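Local coordinates for adenylosuccinate lyase (Francisella tularensis subsp. tularensis SCHU S4, PDB 4EEI), which probably catalyses the release of fumarate from adenylosuccinate and from its imidazole carboxamide counterpart (SAICAR), two steps of purine nucleotide biosynthesis, at residues Lys12-Glu17 and Ser100-Gln105; Asn18-Met23 and Arg57-Glu62; Ile134-Arg139 and Val248-Glu253; Met148-Lys153 and Arg241-Ser246. All coordinates share one frame; numbering follows the deposited sequence.

Contact 1. Residues Lys12-Glu17 and Ser100-Gln105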
# COMPACT_ATOMS: atom_id res chain seq x y z
N LYS B 12 -12.25 3.72 25.04
CA LYS B 12 -12.15 3.25 26.42
C LYS B 12 -11.49 1.88 26.47
O LYS B 12 -10.69 1.60 27.36
CB LYS B 12 -13.53 3.19 27.07
CG LYS B 12 -13.51 2.79 28.53
CD LYS B 12 -14.89 2.92 29.16
CE LYS B 12 -14.87 2.53 30.63
NZ LYS B 12 -14.83 1.05 30.81
N ILE B 13 -11.80 1.03 25.50
CA ILE B 13 -11.23 -0.30 25.45
C ILE B 13 -9.71 -0.22 25.29
O ILE B 13 -8.97 -1.00 25.89
CB ILE B 13 -11.81 -1.13 24.29
CG1 ILE B 13 -13.26 -1.51 24.58
CG2 ILE B 13 -10.97 -2.37 24.03
CD1 ILE B 13 -14.05 -1.91 23.35
N TRP B 14 -9.26 0.72 24.47
CA TRP B 14 -7.84 0.88 24.20
C TRP B 14 -7.14 1.86 25.11
O TRP B 14 -5.91 2.06 24.99
CB TRP B 14 -7.63 1.25 22.73
CG TRP B 14 -8.17 0.18 21.81
CD1 TRP B 14 -9.43 0.13 21.22
CD2 TRP B 14 -7.50 -1.04 21.37
NE1 TRP B 14 -9.57 -1.00 20.45
CE2 TRP B 14 -8.44 -1.75 20.50
CE3 TRP B 14 -6.25 -1.60 21.59
CZ2 TRP B 14 -8.13 -2.95 19.90
CZ3 TRP B 14 -5.94 -2.82 20.98
CH2 TRP B 14 -6.86 -3.47 20.15
N ALA B 15 -7.88 2.47 26.03
CA ALA B 15 -7.31 3.39 27.00
C ALA B 15 -6.42 2.65 28.00
O ALA B 15 -6.64 1.47 28.27
CB ALA B 15 -8.41 4.15 27.73
N ASP B 16 -5.41 3.33 28.53
CA ASP B 16 -4.47 2.67 29.44
C ASP B 16 -5.16 1.88 30.54
O ASP B 16 -4.71 0.80 30.92
CB ASP B 16 -3.50 3.68 30.07
CG ASP B 16 -2.37 4.09 29.13
OD1 ASP B 16 -2.23 3.49 28.04
OD2 ASP B 16 -1.61 5.00 29.50
N GLU B 17 -6.26 2.41 31.07
CA GLU B 17 -6.91 1.72 32.19
C GLU B 17 -7.41 0.31 31.83
O GLU B 17 -7.22 -0.64 32.59
CB GLU B 17 -8.07 2.53 32.78
CG GLU B 17 -8.75 1.80 33.94
CD GLU B 17 -9.95 2.54 34.49
OE1 GLU B 17 -9.82 3.13 35.59
OE2 GLU B 17 -11.02 2.51 33.85
N SER B 100 -1.93 -11.97 25.07
CA SER B 100 -3.19 -12.57 25.49
C SER B 100 -4.19 -11.49 25.88
O SER B 100 -5.38 -11.58 25.57
CB SER B 100 -2.95 -13.56 26.63
OG SER B 100 -2.18 -14.67 26.18
N ALA B 101 -3.71 -10.44 26.54
CA ALA B 101 -4.60 -9.35 26.92
C ALA B 101 -5.03 -8.58 25.68
O ALA B 101 -6.15 -8.09 25.61
CB ALA B 101 -3.93 -8.44 27.94
N LEU B 102 -4.13 -8.47 24.71
CA LEU B 102 -4.47 -7.77 23.46
C LEU B 102 -5.60 -8.50 22.75
O LEU B 102 -6.47 -7.87 22.16
CB LEU B 102 -3.23 -7.70 22.56
CG LEU B 102 -3.41 -7.08 21.18
CD1 LEU B 102 -3.93 -5.66 21.31
CD2 LEU B 102 -2.07 -7.07 20.45
N SER B 103 -5.60 -9.83 22.81
CA SER B 103 -6.68 -10.60 22.21
C SER B 103 -8.01 -10.27 22.85
O SER B 103 -9.04 -10.27 22.18
CB SER B 103 -6.43 -12.10 22.32
OG SER B 103 -5.34 -12.47 21.49
N LEU B 104 -8.00 -10.02 24.16
CA LEU B 104 -9.22 -9.66 24.87
C LEU B 104 -9.73 -8.29 24.41
O LEU B 104 -10.94 -8.09 24.24
CB LEU B 104 -9.02 -9.70 26.38
CG LEU B 104 -8.46 -10.97 27.03
CD1 LEU B 104 -8.42 -10.84 28.54
CD2 LEU B 104 -9.26 -12.19 26.62
N GLN B 105 -8.82 -7.34 24.22
CA GLN B 105 -9.21 -6.03 23.70
C GLN B 105 -9.76 -6.14 22.28
O GLN B 105 -10.76 -5.50 21.95
CB GLN B 105 -8.02 -5.06 23.70
CG GLN B 105 -7.60 -4.61 25.08
CD GLN B 105 -6.32 -3.81 25.04
OE1 GLN B 105 -5.25 -4.35 24.77
NE2 GLN B 105 -6.43 -2.50 25.28
O HOH W 1 -4.31 -0.46 24.66
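Gln-105 NE2 donates twice across this contact: to Ile-13 O at 3.0 Å, in a nearly straight bond (170°), and to a water that in turn donates to Trp-14 O. In the mainly helical lyase 1 fold, a glutamine of the long helix 94-131 here reaches the last turn of the short helix 8-14. Ile-13 O lies in the amide plane of Gln-105, which fixes the rotation of that group; the same oxygen also receives Asn-18 ND2 from the start of helix 16-33. With CG anti to its carbonyl carbon (chi1 -60°), Trp-14 lays its indole across the aliphatic part of the glutamine. Gln-105 CB makes a CH-pi contact over the six-membered ring, 4.2 Å from its centroid, and Ile-13 CG2 sits over the same face near the rim. Ile-13 CG2 also meets Gln-105 CB at 4.0 Å, where the two side chains run antiparallel alongside each other. Leu-313 and Pro-314 of helix 304-333, the helix that carries AMP-binding Ser-306 and Arg-310, pack against the indole as well. At the ring edge, Leu-102 CD1 abuts Trp-14 CZ3 at 3.5 Å.

Contact 2. Residues Asn18-Met23 and Arg57-Glu62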
# COMPACT_ATOMS: atom_id res chain seq x y z
N ASN B 18 -8.06 0.18 30.68
CA ASN B 18 -8.53 -1.13 30.26
C ASN B 18 -7.40 -2.01 29.77
O ASN B 18 -7.45 -3.24 29.92
CB ASN B 18 -9.63 -1.03 29.20
CG ASN B 18 -10.24 -2.38 28.89
OD1 ASN B 18 -10.84 -3.01 29.77
ND2 ASN B 18 -10.07 -2.85 27.65
N LYS B 19 -6.38 -1.40 29.17
CA LYS B 19 -5.21 -2.17 28.75
C LYS B 19 -4.62 -2.92 29.94
O LYS B 19 -4.34 -4.11 29.86
CB LYS B 19 -4.14 -1.26 28.11
CG LYS B 19 -2.90 -2.03 27.64
CD LYS B 19 -1.59 -1.38 28.07
CE LYS B 19 -1.27 -0.15 27.24
NZ LYS B 19 -1.32 -0.44 25.78
N TYR B 20 -4.44 -2.21 31.06
CA TYR B 20 -3.90 -2.84 32.27
C TYR B 20 -4.91 -3.77 32.95
O TYR B 20 -4.52 -4.77 33.53
CB TYR B 20 -3.41 -1.78 33.26
CG TYR B 20 -2.30 -0.91 32.71
CD1 TYR B 20 -1.23 -1.47 32.03
CD2 TYR B 20 -2.34 0.46 32.87
CE1 TYR B 20 -0.22 -0.66 31.52
CE2 TYR B 20 -1.34 1.27 32.37
CZ TYR B 20 -0.29 0.71 31.69
OH TYR B 20 0.70 1.53 31.20
N ALA B 21 -6.19 -3.43 32.88
CA ALA B 21 -7.21 -4.30 33.47
C ALA B 21 -7.22 -5.67 32.77
O ALA B 21 -7.39 -6.71 33.40
CB ALA B 21 -8.58 -3.66 33.45
N LYS B 22 -7.03 -5.66 31.45
CA LYS B 22 -6.99 -6.93 30.72
C LYS B 22 -5.70 -7.68 31.01
O LYS B 22 -5.71 -8.91 31.14
CB LYS B 22 -7.18 -6.69 29.21
CG LYS B 22 -8.59 -6.17 28.85
CD LYS B 22 -9.67 -7.20 29.17
CE LYS B 22 -10.49 -6.85 30.41
NZ LYS B 22 -11.46 -5.74 30.20
N MET B 23 -4.59 -6.95 31.15
CA MET B 23 -3.33 -7.58 31.56
C MET B 23 -3.48 -8.26 32.92
O MET B 23 -2.98 -9.38 33.14
CB MET B 23 -2.20 -6.56 31.60
CG MET B 23 -1.67 -6.18 30.22
SD MET B 23 -0.35 -4.95 30.34
CE MET B 23 -0.01 -4.64 28.59
N ARG B 57 0.45 5.55 38.22
CA ARG B 57 1.53 4.94 38.98
C ARG B 57 2.43 4.10 38.06
O ARG B 57 3.65 4.08 38.22
CB ARG B 57 0.94 4.08 40.11
CG ARG B 57 1.96 3.31 40.90
CD ARG B 57 2.95 4.24 41.58
NE ARG B 57 3.91 3.48 42.37
CZ ARG B 57 5.12 3.92 42.68
NH1 ARG B 57 5.53 5.11 42.27
NH2 ARG B 57 5.94 3.15 43.40
N VAL B 58 1.81 3.42 37.10
CA VAL B 58 2.56 2.64 36.12
C VAL B 58 3.52 3.55 35.36
O VAL B 58 4.69 3.20 35.14
CB VAL B 58 1.62 1.91 35.13
CG1 VAL B 58 2.42 1.18 34.06
CG2 VAL B 58 0.72 0.93 35.87
N ASP B 59 3.03 4.73 34.97
CA ASP B 59 3.84 5.70 34.26
C ASP B 59 5.08 6.16 35.03
O ASP B 59 6.18 6.20 34.48
CB ASP B 59 3.00 6.91 33.84
CG ASP B 59 2.00 6.56 32.76
OD1 ASP B 59 2.13 5.47 32.17
OD2 ASP B 59 1.09 7.38 32.51
N GLU B 60 4.91 6.51 36.31
CA GLU B 60 6.06 6.96 37.09
C GLU B 60 7.08 5.84 37.29
O GLU B 60 8.29 6.08 37.25
CB GLU B 60 5.66 7.62 38.41
CG GLU B 60 4.47 7.02 39.14
CD GLU B 60 4.10 7.81 40.40
OE1 GLU B 60 4.11 7.21 41.50
OE2 GLU B 60 3.80 9.02 40.30
N ILE B 61 6.60 4.62 37.49
CA ILE B 61 7.48 3.46 37.63
C ILE B 61 8.20 3.18 36.31
O ILE B 61 9.39 2.82 36.29
CB ILE B 61 6.70 2.21 38.10
CG1 ILE B 61 6.09 2.44 39.48
CG2 ILE B 61 7.61 0.99 38.15
CD1 ILE B 61 5.15 1.35 39.95
N GLU B 62 7.49 3.35 35.20
CA GLU B 62 8.07 3.09 33.88
C GLU B 62 9.21 4.05 33.55
O GLU B 62 10.13 3.70 32.80
CB GLU B 62 7.00 3.12 32.78
CG GLU B 62 7.53 2.71 31.42
CD GLU B 62 6.44 2.44 30.39
OE1 GLU B 62 5.24 2.46 30.76
OE2 GLU B 62 6.79 2.21 29.21
O HOH W 2 -0.09 4.43 31.94
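A chi1 of -61° keeps the Tyr-20 ring beside its own backbone N and sends it from helix 16-33 to Val-58, whose CG1 is anti to the backbone N (chi1 176°) and points back at the phenol. This is a sparse helix-helix contact in the N-terminal part of the lyase 1 fold: the nearest CA atoms of the two segments, those of Tyr-20 and Val-58, are 9.3 Å apart, and one aromatic side chain spans the gap. The two valine methyls divide the ring between them. Val-58 CG1 sits by the phenol end, 3.4 Å from Tyr-20 OH, while CG2 lies over one face, offset toward the rim near CE2. A water in the ring plane lies 3.1 Å from Tyr-20 OH and also donates to Asp-59 OD1, a probable bridge to helix 55-65. The Tyr-20 side chain comes within about 5 Å of that of AMP-binding Asp-68, which places the contact just behind the nucleotide pocket, about 10 Å from the AMP. Glu-62 of helix 55-65 forms a salt bridge with Arg-4 of the second subunit. On the ring itself, the carbon nearest the valine is Tyr-20 CZ, 3.6 Å from Val-58 CG1.

Contact 3. Residues Ile134-Arg139 and Val248-Glu253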
# COMPACT_ATOMS: atom_id res chain seq x y z
N ILE B 134 -39.10 0.96 -7.48
CA ILE B 134 -38.77 2.15 -8.25
C ILE B 134 -37.92 1.77 -9.45
O ILE B 134 -36.95 1.03 -9.32
CB ILE B 134 -38.03 3.17 -7.38
CG1 ILE B 134 -38.90 3.57 -6.18
CG2 ILE B 134 -37.62 4.39 -8.19
CD1 ILE B 134 -38.23 4.53 -5.21
N ILE B 135 -38.26 2.29 -10.63
CA ILE B 135 -37.46 2.00 -11.82
C ILE B 135 -36.47 3.14 -12.08
O ILE B 135 -36.84 4.32 -12.02
CB ILE B 135 -38.34 1.67 -13.05
CG1 ILE B 135 -37.49 1.18 -14.22
CG2 ILE B 135 -39.18 2.87 -13.46
CD1 ILE B 135 -38.30 0.41 -15.26
N THR B 136 -35.21 2.78 -12.32
CA THR B 136 -34.16 3.77 -12.53
C THR B 136 -33.34 3.39 -13.76
O THR B 136 -33.44 2.25 -14.24
CB THR B 136 -33.23 3.87 -11.31
OG1 THR B 136 -32.32 4.96 -11.46
CG2 THR B 136 -32.43 2.57 -11.15
N MET B 137 -32.54 4.32 -14.28
CA MET B 137 -31.63 4.00 -15.36
C MET B 137 -30.33 3.39 -14.82
O MET B 137 -29.61 4.03 -14.04
CB MET B 137 -31.28 5.24 -16.20
CG MET B 137 -32.41 5.74 -17.08
SD MET B 137 -33.05 4.43 -18.15
CE MET B 137 -31.54 3.92 -18.97
N GLY B 138 -30.05 2.16 -15.22
CA GLY B 138 -28.74 1.56 -14.98
C GLY B 138 -27.71 2.27 -15.84
O GLY B 138 -28.05 2.78 -16.92
N ARG B 139 -26.47 2.33 -15.36
CA ARG B 139 -25.42 3.07 -16.05
C ARG B 139 -24.13 2.28 -16.09
O ARG B 139 -23.65 1.77 -15.07
CB ARG B 139 -25.15 4.41 -15.33
CG ARG B 139 -26.25 5.48 -15.48
CD ARG B 139 -25.88 6.72 -14.66
NE ARG B 139 -26.96 7.71 -14.53
CZ ARG B 139 -27.93 7.64 -13.63
NH1 ARG B 139 -28.00 6.61 -12.78
NH2 ARG B 139 -28.86 8.59 -13.57
N VAL B 248 -27.47 14.74 -11.56
CA VAL B 248 -28.35 13.58 -11.41
C VAL B 248 -29.46 13.82 -10.38
O VAL B 248 -30.64 13.65 -10.67
CB VAL B 248 -27.56 12.34 -10.97
CG1 VAL B 248 -28.42 11.09 -11.07
CG2 VAL B 248 -26.29 12.20 -11.81
N PHE B 249 -29.07 14.24 -9.18
CA PHE B 249 -30.02 14.65 -8.14
C PHE B 249 -31.11 13.62 -7.84
O PHE B 249 -32.27 13.99 -7.69
CB PHE B 249 -30.63 16.01 -8.46
CG PHE B 249 -31.01 16.80 -7.23
CD1 PHE B 249 -30.19 16.79 -6.11
CD2 PHE B 249 -32.18 17.53 -7.19
CE1 PHE B 249 -30.53 17.50 -4.98
CE2 PHE B 249 -32.53 18.25 -6.06
CZ PHE B 249 -31.70 18.23 -4.96
N GLU B 250 -30.76 12.34 -7.77
CA GLU B 250 -31.76 11.31 -7.51
C GLU B 250 -31.93 11.05 -6.01
O GLU B 250 -32.96 10.51 -5.58
CB GLU B 250 -31.40 10.03 -8.29
CG GLU B 250 -31.60 10.20 -9.80
CD GLU B 250 -31.24 8.96 -10.63
OE1 GLU B 250 -30.86 7.92 -10.04
OE2 GLU B 250 -31.35 9.04 -11.88
N VAL B 251 -30.93 11.43 -5.21
CA VAL B 251 -31.05 11.34 -3.75
C VAL B 251 -30.41 12.57 -3.11
O VAL B 251 -29.66 13.29 -3.76
CB VAL B 251 -30.30 10.11 -3.17
CG1 VAL B 251 -30.73 8.82 -3.85
CG2 VAL B 251 -28.79 10.29 -3.32
N TYR B 252 -30.71 12.82 -1.84
CA TYR B 252 -29.90 13.74 -1.05
C TYR B 252 -29.78 13.26 0.39
O TYR B 252 -30.68 12.59 0.89
CB TYR B 252 -30.39 15.20 -1.14
CG TYR B 252 -31.78 15.50 -0.58
CD1 TYR B 252 -32.89 15.58 -1.41
CD2 TYR B 252 -31.97 15.75 0.78
CE1 TYR B 252 -34.16 15.88 -0.91
CE2 TYR B 252 -33.22 16.05 1.29
CZ TYR B 252 -34.31 16.11 0.44
OH TYR B 252 -35.55 16.42 0.96
N GLU B 253 -28.67 13.59 1.04
CA GLU B 253 -28.50 13.24 2.45
C GLU B 253 -29.46 14.06 3.29
O GLU B 253 -29.57 15.28 3.12
CB GLU B 253 -27.04 13.45 2.90
CG GLU B 253 -26.07 12.42 2.31
CD GLU B 253 -24.62 12.63 2.75
OE1 GLU B 253 -24.35 13.56 3.55
OE2 GLU B 253 -23.75 11.86 2.30
O HOH W 3 -29.87 5.79 -11.03
O HOH W 4 -32.99 7.24 -13.04
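The side chains of Arg-139 and Glu-250 approach from opposite directions, their flat groups turned 49° apart, and form a buried salt bridge, the close part of a contact whose other part is bridged by two waters. Arg-139 leaves the first strand of the hairpin 135-140/143-149 as an extended chain, and its NH2 donates to Glu-250 OE2 at 3.0 Å (158°). The oxygen lies in the guanidinium plane, yet it is approached from well above its own carboxylate plane, 50° out of it. Val-248 CG1 packs against the same nitrogen at 3.6 Å. On the looser side Thr-136 OG1 stops 3.6 Å from Glu-250 OE1. One water bonds to Thr-136 OG1 at 2.6 Å, accepts from Arg-139 NH1 at 2.7 Å and donates to Glu-250 OE1; the other accepts from Met-137 N and donates to Glu-250 OE2 at 2.7 Å. Beyond the segments, Arg-344 NH1 forms a salt bridge with Glu-250 OE2, and Arg-139 NE forms one with Asp-247 of the fourth subunit. The next residues along the chain, Ser-140 and His-141, are binding residues for succinate and AMP molecules not bound to this chain, so the network lies beside a ligand-binding segment, which it may help to hold. With two arginines on one oxygen, Glu-250 is probably ionised, and Arg-139, paired with carboxylates of two chains, carries the network into the tetramer interface.

Contact 4. Residues Met148-Lys153 and Arg241-Ser246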
# COMPACT_ATOMS: atom_id res chain seq x y z
N MET B 148 -33.56 -0.57 -14.47
CA MET B 148 -33.36 -1.62 -13.49
C MET B 148 -34.10 -1.20 -12.24
O MET B 148 -34.62 -0.09 -12.18
CB MET B 148 -31.87 -1.75 -13.16
CG MET B 148 -31.33 -0.48 -12.51
SD MET B 148 -29.56 -0.54 -12.21
CE MET B 148 -29.46 -1.84 -10.96
N SER B 149 -34.13 -2.05 -11.23
CA SER B 149 -34.73 -1.67 -9.95
C SER B 149 -33.75 -0.80 -9.16
O SER B 149 -32.59 -1.16 -9.00
CB SER B 149 -35.07 -2.91 -9.14
OG SER B 149 -35.24 -2.56 -7.78
N PHE B 150 -34.21 0.34 -8.65
CA PHE B 150 -33.35 1.22 -7.86
C PHE B 150 -32.93 0.49 -6.59
O PHE B 150 -31.79 0.63 -6.13
CB PHE B 150 -34.11 2.50 -7.51
CG PHE B 150 -33.24 3.60 -6.93
CD1 PHE B 150 -33.15 3.79 -5.56
CD2 PHE B 150 -32.54 4.46 -7.77
CE1 PHE B 150 -32.37 4.82 -5.03
CE2 PHE B 150 -31.75 5.48 -7.24
CZ PHE B 150 -31.67 5.66 -5.87
N GLY B 151 -33.83 -0.32 -6.05
CA GLY B 151 -33.54 -1.07 -4.84
C GLY B 151 -32.39 -2.05 -4.98
O GLY B 151 -31.75 -2.42 -3.99
N GLN B 152 -32.13 -2.48 -6.21
CA GLN B 152 -31.03 -3.40 -6.43
C GLN B 152 -29.68 -2.73 -6.14
O GLN B 152 -28.68 -3.41 -5.85
CB GLN B 152 -31.09 -3.93 -7.86
CG GLN B 152 -30.13 -5.06 -8.14
CD GLN B 152 -30.49 -5.84 -9.38
OE1 GLN B 152 -31.65 -6.21 -9.57
NE2 GLN B 152 -29.51 -6.09 -10.23
N LYS B 153 -29.63 -1.40 -6.19
CA LYS B 153 -28.40 -0.70 -5.82
C LYS B 153 -28.10 -0.95 -4.35
O LYS B 153 -26.98 -1.31 -3.98
CB LYS B 153 -28.51 0.81 -6.08
CG LYS B 153 -28.61 1.20 -7.56
CD LYS B 153 -28.89 2.69 -7.70
CE LYS B 153 -28.84 3.15 -9.17
NZ LYS B 153 -27.49 2.94 -9.78
N ARG B 241 -22.67 9.51 -3.66
CA ARG B 241 -22.12 10.80 -4.11
C ARG B 241 -22.46 11.09 -5.57
O ARG B 241 -22.75 12.23 -5.93
CB ARG B 241 -20.60 10.84 -3.90
CG ARG B 241 -20.17 10.96 -2.43
CD ARG B 241 -18.68 10.62 -2.27
NE ARG B 241 -17.83 11.49 -3.09
CZ ARG B 241 -16.54 11.27 -3.31
NH1 ARG B 241 -15.95 10.22 -2.77
NH2 ARG B 241 -15.85 12.11 -4.07
N HIS B 242 -22.42 10.05 -6.40
CA HIS B 242 -22.83 10.15 -7.80
C HIS B 242 -24.30 10.54 -7.94
O HIS B 242 -24.65 11.42 -8.71
CB HIS B 242 -22.65 8.80 -8.51
CG HIS B 242 -21.25 8.53 -8.97
ND1 HIS B 242 -20.51 9.44 -9.68
CD2 HIS B 242 -20.48 7.41 -8.85
CE1 HIS B 242 -19.33 8.91 -9.98
NE2 HIS B 242 -19.30 7.68 -9.48
N LEU B 243 -25.15 9.84 -7.20
CA LEU B 243 -26.59 10.06 -7.30
C LEU B 243 -26.99 11.41 -6.70
O LEU B 243 -28.05 11.95 -7.02
CB LEU B 243 -27.35 8.92 -6.61
CG LEU B 243 -27.17 7.51 -7.18
CD1 LEU B 243 -27.83 6.51 -6.25
CD2 LEU B 243 -27.75 7.38 -8.58
N HIS B 244 -26.14 11.96 -5.84
CA HIS B 244 -26.42 13.20 -5.12
C HIS B 244 -26.04 14.44 -5.96
O HIS B 244 -26.51 15.54 -5.70
CB HIS B 244 -25.65 13.19 -3.79
CG HIS B 244 -26.16 14.15 -2.76
ND1 HIS B 244 -26.52 15.45 -3.05
CD2 HIS B 244 -26.34 14.00 -1.43
CE1 HIS B 244 -26.91 16.05 -1.95
NE2 HIS B 244 -26.80 15.20 -0.94
N ARG B 245 -25.18 14.26 -6.97
CA ARG B 245 -24.68 15.42 -7.72
C ARG B 245 -25.80 16.20 -8.41
O ARG B 245 -26.83 15.62 -8.76
CB ARG B 245 -23.57 15.01 -8.71
CG ARG B 245 -24.02 14.16 -9.88
CD ARG B 245 -22.87 13.85 -10.85
NE ARG B 245 -22.41 15.07 -11.51
CZ ARG B 245 -21.14 15.34 -11.79
NH1 ARG B 245 -20.17 14.48 -11.49
NH2 ARG B 245 -20.83 16.49 -12.38
N SER B 246 -25.61 17.51 -8.59
CA SER B 246 -26.64 18.38 -9.15
C SER B 246 -27.21 17.88 -10.47
O SER B 246 -28.41 18.03 -10.73
CB SER B 246 -26.11 19.80 -9.36
OG SER B 246 -25.84 20.44 -8.14
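Lys-153 starts its run toward Leu-243 at CB, in the first turn of helix 151-173, with CG set beside the backbone N (chi1 -67°). CG continues the extended chain to CD, which does the apolar work: it lies 4.0 Å above the plane of the Phe-150 ring, toward the rim, and 4.2 Å from Leu-243 CD1. CE then passes 4.4 Å from Leu-243 CD2. There the chain bends, and NZ turns to salt bridges with Glu-239 on helix 217-244 and Glu-300 of the third subunit. The contact thus joins the strand-to-helix turn after the hairpin 135-140/143-149 to the C-terminal end of helix 217-244. Phe-150, with CG anti to its backbone N (chi1 -169°), and Leu-243 extend toward each other from the two segments, Phe-150 CZ stopping 4.0 Å from Leu-243 CD1. That one methyl therefore touches both the phenylalanine ring and Lys-153 CD. Val-251 packs on both Phe-150 and Leu-243, and His-299 of the third subunit packs on Lys-153 and Leu-243. The lysine thus plays two parts: its methylenes extend the hydrophobic patch, while its ammonium, probably charged between two carboxylates, links helix 217-244 to a neighbouring subunit.

In the fold
From the N terminus, contact 1 opens at residues 12-17 and closes at 100-105, bringing helix 8-14 to the long helix 94-131; contact 2, between 18-23 and 57-62, lies within that loop and fastens helix 16-33 to helix 55-65. The chain then runs along helix 94-131 to the other side of its centre, where contact 3 opens at 134-139. Contact 4 in turn lies within the span that contact 3 closes at 248-253, and their centres are 4 Å apart. Together they join the hairpin 135-140/143-149 and the start of helix 151-173 to the end of helix 217-244 and strand 251-252. Contacts 1 and 3 are in series, about 26 Å apart at their nearest atoms.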